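Local coordinates for octaprenyl-diphosphate synthase (Bacteroides thetaiotaomicron, PDB 3RMG), which probably works as a magnesium-dependent prenyltransferase of the FPP/GGPP synthase family, building isoprenoid diphosphate chains, at residues Asp168-Lys173 and Phe210-Asp215; Arg289-Tyr294 and Tyr320-Glu325. All blocks are in the same frame, centred on the assembly; numbering follows the deposited sequence.

In the fold
Both contacts belong to the all-helical isoprenoid synthase fold, and their centres lie about 12 Å apart. Interaction 1 is buried about 7 Å from the chain centre; interaction 2, at about 14 Å, is only partly buried. Helix 193-217 connects them: Gln211 and Ile212 meet helix 163-172, while Ile212 and Lys213 touch Ile291 of interaction 2. Lys213 also reaches the end of the modelled chain, making a weak hydrogen bond from NZ to Arg324 O at 3.3 Å. Asp214 and Asp215 begin the DDxxD sequence that in this family probably serves magnesium and diphosphate binding, so interaction 1 borders the probable active site, while interaction 2 lies farther from the chain centre.

Interaction 1 (Asp168-Lys173 and Phe210-Asp215)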
loop_
_atom_site.group_PDB
_atom_site.type_symbol
_atom_site.label_atom_id
_atom_site.label_comp_id
_atom_site.label_asym_id
_atom_site.label_seq_id
_atom_site.Cartn_x
_atom_site.Cartn_y
_atom_site.Cartn_z
ATOM N N ASP A 168 -24.488 1.700 -4.778
ATOM C CA ASP A 168 -23.519 2.590 -4.180
ATOM C C ASP A 168 -22.212 1.862 -3.911
ATOM O O ASP A 168 -21.141 2.392 -4.166
ATOM C CB ASP A 168 -24.062 3.181 -2.883
ATOM C CG ASP A 168 -23.219 4.325 -2.384
ATOM O OD1 ASP A 168 -22.930 5.237 -3.192
ATOM O OD2 ASP A 168 -22.836 4.312 -1.195
ATOM N N VAL A 169 -22.302 0.646 -3.387
ATOM C CA VAL A 169 -21.118 -0.148 -3.076
ATOM C C VAL A 169 -20.340 -0.531 -4.336
ATOM O O VAL A 169 -19.110 -0.436 -4.376
ATOM C CB VAL A 169 -21.500 -1.453 -2.342
ATOM C CG1 VAL A 169 -20.263 -2.341 -2.150
ATOM C CG2 VAL A 169 -22.191 -1.146 -1.006
ATOM N N ILE A 170 -21.061 -0.994 -5.353
ATOM C CA ILE A 170 -20.453 -1.258 -6.651
ATOM C C ILE A 170 -19.764 -0.000 -7.234
ATOM O O ILE A 170 -18.623 -0.061 -7.693
ATOM C CB ILE A 170 -21.502 -1.775 -7.641
ATOM C CG1 ILE A 170 -22.042 -3.136 -7.185
ATOM C CG2 ILE A 170 -20.910 -1.866 -9.038
ATOM C CD1 ILE A 170 -23.243 -3.632 -8.027
ATOM N N ARG A 171 -20.420 1.137 -7.181
ATOM C CA ARG A 171 -19.847 2.353 -7.708
ATOM C C ARG A 171 -18.591 2.726 -6.978
ATOM O O ARG A 171 -17.715 3.322 -7.534
ATOM C CB ARG A 171 -20.852 3.494 -7.734
ATOM C CG ARG A 171 -21.784 3.401 -8.886
ATOM C CD ARG A 171 -22.614 4.617 -9.087
ATOM N NE ARG A 171 -23.877 4.526 -8.394
ATOM C CZ ARG A 171 -25.000 4.047 -8.901
ATOM N NH1 ARG A 171 -26.048 3.984 -8.117
ATOM N NH2 ARG A 171 -25.174 3.937 -10.202
ATOM N N LYS A 172 -18.526 2.387 -5.706
ATOM C CA LYS A 172 -17.360 2.681 -4.907
ATOM C C LYS A 172 -16.251 1.673 -5.004
ATOM O O LYS A 172 -15.191 1.901 -4.509
ATOM C CB LYS A 172 -17.753 2.884 -3.467
ATOM C CG LYS A 172 -18.243 4.260 -3.221
ATOM C CD LYS A 172 -19.363 4.267 -2.246
ATOM C CE LYS A 172 -20.028 5.604 -2.191
ATOM N NZ LYS A 172 -19.279 6.507 -1.304
ATOM N N LYS A 173 -16.503 0.546 -5.629
ATOM C CA LYS A 173 -15.475 -0.453 -5.745
ATOM C C LYS A 173 -15.171 -0.963 -7.148
ATOM O O LYS A 173 -14.350 -0.425 -7.824
ATOM C CB LYS A 173 -15.809 -1.606 -4.828
ATOM C CG LYS A 173 -14.679 -2.536 -4.537
ATOM C CD LYS A 173 -15.157 -3.609 -3.590
ATOM C CE LYS A 173 -14.324 -4.857 -3.669
ATOM N NZ LYS A 173 -15.156 -6.034 -3.427
ATOM N N PHE A 210 -20.515 -5.387 -15.493
ATOM C CA PHE A 210 -19.569 -6.425 -15.158
ATOM C C PHE A 210 -19.842 -6.988 -13.763
ATOM O O PHE A 210 -19.928 -8.206 -13.584
ATOM C CB PHE A 210 -18.156 -5.857 -15.242
ATOM C CG PHE A 210 -17.076 -6.894 -15.183
ATOM C CD1 PHE A 210 -16.614 -7.499 -16.345
ATOM C CD2 PHE A 210 -16.517 -7.266 -13.964
ATOM C CE1 PHE A 210 -15.613 -8.460 -16.292
ATOM C CE2 PHE A 210 -15.512 -8.228 -13.903
ATOM C CZ PHE A 210 -15.062 -8.825 -15.070
ATOM N N GLN A 211 -19.988 -6.100 -12.780
ATOM C CA GLN A 211 -20.180 -6.521 -11.389
ATOM C C GLN A 211 -21.486 -7.281 -11.173
ATOM O O GLN A 211 -21.509 -8.286 -10.477
ATOM C CB GLN A 211 -20.143 -5.326 -10.444
ATOM C CG GLN A 211 -20.138 -5.752 -8.990
ATOM C CD GLN A 211 -19.062 -6.787 -8.730
ATOM O OE1 GLN A 211 -17.870 -6.514 -8.898
ATOM N NE2 GLN A 211 -19.473 -7.985 -8.335
ATOM N N ILE A 212 -22.569 -6.786 -11.761
ATOM C CA ILE A 212 -23.861 -7.441 -11.673
ATOM C C ILE A 212 -23.810 -8.811 -12.349
ATOM O O ILE A 212 -24.347 -9.789 -11.822
ATOM C CB ILE A 212 -24.960 -6.589 -12.313
ATOM C CG1 ILE A 212 -25.255 -5.358 -11.452
ATOM C CG2 ILE A 212 -26.222 -7.386 -12.470
ATOM C CD1 ILE A 212 -26.213 -4.350 -12.145
ATOM N N LYS A 213 -23.160 -8.883 -13.510
ATOM C CA LYS A 213 -22.932 -10.168 -14.169
ATOM C C LYS A 213 -22.298 -11.178 -13.218
ATOM O O LYS A 213 -22.761 -12.306 -13.105
ATOM C CB LYS A 213 -22.040 -10.003 -15.398
ATOM C CG LYS A 213 -22.799 -9.829 -16.697
ATOM C CD LYS A 213 -23.193 -11.175 -17.303
ATOM C CE LYS A 213 -24.426 -11.754 -16.627
ATOM N NZ LYS A 213 -25.001 -12.901 -17.394
ATOM N N ASP A 214 -21.228 -10.769 -12.550
ATOM C CA ASP A 214 -20.546 -11.626 -11.600
ATOM C C ASP A 214 -21.430 -12.058 -10.439
ATOM O O ASP A 214 -21.335 -13.192 -9.984
ATOM C CB ASP A 214 -19.308 -10.930 -11.040
ATOM C CG ASP A 214 -18.030 -11.442 -11.652
ATOM O OD1 ASP A 214 -18.107 -12.345 -12.516
ATOM O OD2 ASP A 214 -16.951 -10.953 -11.261
ATOM N N ASP A 215 -22.259 -11.147 -9.939
ATOM C CA ASP A 215 -23.134 -11.456 -8.811
ATOM C C ASP A 215 -24.138 -12.550 -9.186
ATOM O O ASP A 215 -24.482 -13.397 -8.366
ATOM C CB ASP A 215 -23.873 -10.202 -8.340
ATOM C CG ASP A 215 -22.967 -9.221 -7.626
ATOM O OD1 ASP A 215 -21.789 -9.557 -7.371
ATOM O OD2 ASP A 215 -23.436 -8.107 -7.313
#
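Ile170 does not lie over the amide face of Gln211 but against the CB and CG methylenes that carry it, which leaves the flat amide to polar partners. Asp215 OD1 lies almost in the amide plane, 3.0 Å from Gln211 NE2, yet the N-H comes to the carboxylate from above, 46° out of the carboxylate plane. At the other end of the amide, OE1 hydrogen-bonds to Thr174 OG1, while Asp215 OD2 is taken by Tyr166 OH. This is part of the isoprenoid synthase fold: residues 210-215 read FQIKDD, leading into the second aspartate-rich motif, DDxxD, whose carboxylates in this family probably bind magnesium. The bond from Gln211 to Asp215 spans one helical turn and probably helps to position the second aspartate.

Gln211 CG stands anti to the backbone N (chi1 -172°), which brings the methylene against Ile170, and the bend at chi2 (51°) then turns the amide off that path. Ile170 CG1 comes to 3.7 Å from Gln211 CG, and Ile170 CG2 to 3.8 Å from Gln211 CB, the two chains crossing at a slant. A leucine here in place of Gln211 would probably leave Asp215 OD1 and Thr174 OG1 without the amide that joins them. Alongside, Ile170 CD1 stops 4.3 Å from Ile212 CG1.

Interaction 2 (Arg289-Tyr294 and Tyr320-Glu325); sequences RTIEQY and YVVARE
Ile291 and Val322 meet methyl to methyl, and this pair is the tight part of the contact. Ile291 CG2 is 3.6 Å from Val322 CG2 and 4.0 Å from Val322 CG1, so one methyl of the isoleucine faces both branches of the valine. The two side chains lie alongside, pointing opposite ways. The first torsion of Ile291 (chi1 -72°) sets CG1 opposite the carbonyl carbon and leaves CG2 as the methyl that meets Val322, while the rest of the side chain is left to pack against Ile212 and Lys213 of helix 193-217. The backbones are close here too, with Ile291 CA 7.2 Å from Val322 CA.

The two segments lie on successive helices, 283-302 and 309-323, which run in roughly opposing directions and form a helical hairpin at the C-terminal end of the modelled chain. Within the all-helical isoprenoid synthase fold, helix 283-302 also packs inward: Thr290 rests on Phe167, and Tyr294 lies against Ile208 and Cys209.

Toward solvent the contact slackens. Glu292 is exposed; its side chain crosses that of Val322 at about a right angle, and the bend at chi2 (52°) carries its carboxylate back beside the valine. Even then Glu292 OE1 comes only to 4.2 Å from Val322 CG1, a loose brush of an oxygen past a methyl. Just beyond Val322 the helix runs out: Arg324 N reaches back to Val321 O at 3.0 Å, with a weak bond to Tyr320 O besides, and Arg324 is the first residue to leave helical geometry. From there the exposed chain passes to Glu325, whose OE2 makes a long, weak ion pair with Lys213 NZ.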
loop_
_atom_site.group_PDB
_atom_site.type_symbol
_atom_site.label_atom_id
_atom_site.label_comp_id
_atom_site.label_asym_id
_atom_site.label_seq_id
_atom_site.Cartn_x
_atom_site.Cartn_y
_atom_site.Cartn_z
ATOM N N ARG A 289 -32.318 -7.730 -16.597
ATOM C CA ARG A 289 -32.978 -6.548 -17.153
ATOM C C ARG A 289 -32.233 -5.258 -16.774
ATOM O O ARG A 289 -32.157 -4.323 -17.554
ATOM C CB ARG A 289 -34.446 -6.478 -16.730
ATOM C CG ARG A 289 -35.417 -6.916 -17.816
ATOM C CD ARG A 289 -36.608 -7.669 -17.255
ATOM N NE ARG A 289 -37.201 -7.010 -16.091
ATOM C CZ ARG A 289 -37.801 -7.666 -15.099
ATOM N NH1 ARG A 289 -37.868 -8.991 -15.132
ATOM N NH2 ARG A 289 -38.320 -7.004 -14.070
ATOM N N THR A 290 -31.685 -5.226 -15.571
ATOM C CA THR A 290 -30.936 -4.078 -15.102
ATOM C C THR A 290 -29.625 -3.910 -15.894
ATOM O O THR A 290 -29.292 -2.805 -16.354
ATOM C CB THR A 290 -30.666 -4.216 -13.603
ATOM O OG1 THR A 290 -31.923 -4.217 -12.914
ATOM C CG2 THR A 290 -29.807 -3.072 -13.081
ATOM N N ILE A 291 -28.896 -5.012 -16.053
ATOM C CA ILE A 291 -27.712 -5.036 -16.899
ATOM C C ILE A 291 -28.016 -4.421 -18.267
ATOM O O ILE A 291 -27.246 -3.606 -18.779
ATOM C CB ILE A 291 -27.178 -6.474 -17.066
ATOM C CG1 ILE A 291 -26.529 -6.947 -15.767
ATOM C CG2 ILE A 291 -26.166 -6.565 -18.203
ATOM C CD1 ILE A 291 -26.144 -8.411 -15.790
ATOM N N GLU A 292 -29.148 -4.809 -18.846
ATOM C CA GLU A 292 -29.579 -4.328 -20.157
ATOM C C GLU A 292 -29.771 -2.810 -20.137
ATOM O O GLU A 292 -29.428 -2.117 -21.086
ATOM C CB GLU A 292 -30.905 -5.005 -20.528
ATOM C CG GLU A 292 -31.008 -5.483 -21.957
ATOM C CD GLU A 292 -29.835 -6.342 -22.355
ATOM O OE1 GLU A 292 -29.293 -7.044 -21.474
ATOM O OE2 GLU A 292 -29.451 -6.310 -23.544
ATOM N N GLN A 293 -30.334 -2.295 -19.051
ATOM C CA GLN A 293 -30.514 -0.860 -18.914
ATOM C C GLN A 293 -29.168 -0.130 -18.930
ATOM O O GLN A 293 -29.017 0.875 -19.626
ATOM C CB GLN A 293 -31.273 -0.527 -17.627
ATOM C CG GLN A 293 -32.775 -0.772 -17.692
ATOM C CD GLN A 293 -33.402 -0.923 -16.303
ATOM O OE1 GLN A 293 -34.522 -1.413 -16.168
ATOM N NE2 GLN A 293 -32.672 -0.513 -15.271
ATOM N N TYR A 294 -28.201 -0.627 -18.161
ATOM C CA TYR A 294 -26.897 0.028 -18.096
ATOM C C TYR A 294 -26.115 -0.120 -19.395
ATOM O O TYR A 294 -25.368 0.777 -19.788
ATOM C CB TYR A 294 -26.075 -0.457 -16.901
ATOM C CG TYR A 294 -26.450 0.257 -15.631
ATOM C CD1 TYR A 294 -25.947 1.524 -15.351
ATOM C CD2 TYR A 294 -27.317 -0.329 -14.709
ATOM C CE1 TYR A 294 -26.302 2.186 -14.186
ATOM C CE2 TYR A 294 -27.685 0.328 -13.539
ATOM C CZ TYR A 294 -27.183 1.578 -13.290
ATOM O OH TYR A 294 -27.538 2.220 -12.139
ATOM N N TYR A 320 -19.854 -8.719 -25.105
ATOM C CA TYR A 320 -19.171 -9.915 -24.640
ATOM C C TYR A 320 -19.190 -9.984 -23.113
ATOM O O TYR A 320 -19.355 -11.058 -22.532
ATOM C CB TYR A 320 -17.740 -9.907 -25.160
ATOM C CG TYR A 320 -17.036 -11.237 -25.121
ATOM C CD1 TYR A 320 -17.039 -12.078 -26.232
ATOM C CD2 TYR A 320 -16.334 -11.643 -23.985
ATOM C CE1 TYR A 320 -16.378 -13.296 -26.210
ATOM C CE2 TYR A 320 -15.671 -12.856 -23.952
ATOM C CZ TYR A 320 -15.695 -13.681 -25.066
ATOM O OH TYR A 320 -15.037 -14.892 -25.040
ATOM N N VAL A 321 -19.020 -8.837 -22.463
ATOM C CA VAL A 321 -19.214 -8.751 -21.021
ATOM C C VAL A 321 -20.617 -9.257 -20.659
ATOM O O VAL A 321 -20.770 -10.318 -20.050
ATOM C CB VAL A 321 -19.013 -7.309 -20.520
ATOM C CG1 VAL A 321 -19.560 -7.136 -19.108
ATOM C CG2 VAL A 321 -17.546 -6.940 -20.578
ATOM N N VAL A 322 -21.637 -8.506 -21.062
ATOM C CA VAL A 322 -23.025 -8.899 -20.834
ATOM C C VAL A 322 -23.328 -10.366 -21.173
ATOM O O VAL A 322 -23.747 -11.135 -20.308
ATOM C CB VAL A 322 -23.988 -8.002 -21.627
ATOM C CG1 VAL A 322 -25.405 -8.568 -21.583
ATOM C CG2 VAL A 322 -23.946 -6.586 -21.079
ATOM N N ALA A 323 -23.123 -10.748 -22.430
ATOM C CA ALA A 323 -23.453 -12.098 -22.904
ATOM C C ALA A 323 -22.679 -13.194 -22.184
ATOM O O ALA A 323 -23.080 -14.356 -22.204
ATOM C CB ALA A 323 -23.233 -12.207 -24.412
ATOM N N ARG A 324 -21.569 -12.824 -21.555
ATOM C CA ARG A 324 -20.739 -13.794 -20.847
ATOM C C ARG A 324 -21.571 -14.593 -19.839
ATOM O O ARG A 324 -22.395 -14.025 -19.114
ATOM C CB ARG A 324 -19.587 -13.085 -20.135
ATOM C CG ARG A 324 -18.364 -13.951 -19.948
ATOM C CD ARG A 324 -17.449 -13.405 -18.867
ATOM N NE ARG A 324 -16.298 -14.281 -18.664
ATOM C CZ ARG A 324 -16.366 -15.494 -18.119
ATOM N NH1 ARG A 324 -15.266 -16.220 -17.980
ATOM N NH2 ARG A 324 -17.533 -15.985 -17.718
ATOM N N GLU A 325 -21.355 -15.907 -19.796
ATOM C CA GLU A 325 -22.064 -16.772 -18.846
ATOM C C GLU A 325 -21.279 -18.017 -18.435
ATOM O O GLU A 325 -20.182 -18.283 -18.980
ATOM C CB GLU A 325 -23.441 -17.168 -19.390
ATOM C CG GLU A 325 -24.479 -16.056 -19.294
ATOM C CD GLU A 325 -25.881 -16.528 -19.621
ATOM O OE1 GLU A 325 -26.018 -17.638 -20.177
ATOM O OE2 GLU A 325 -26.846 -15.788 -19.320
#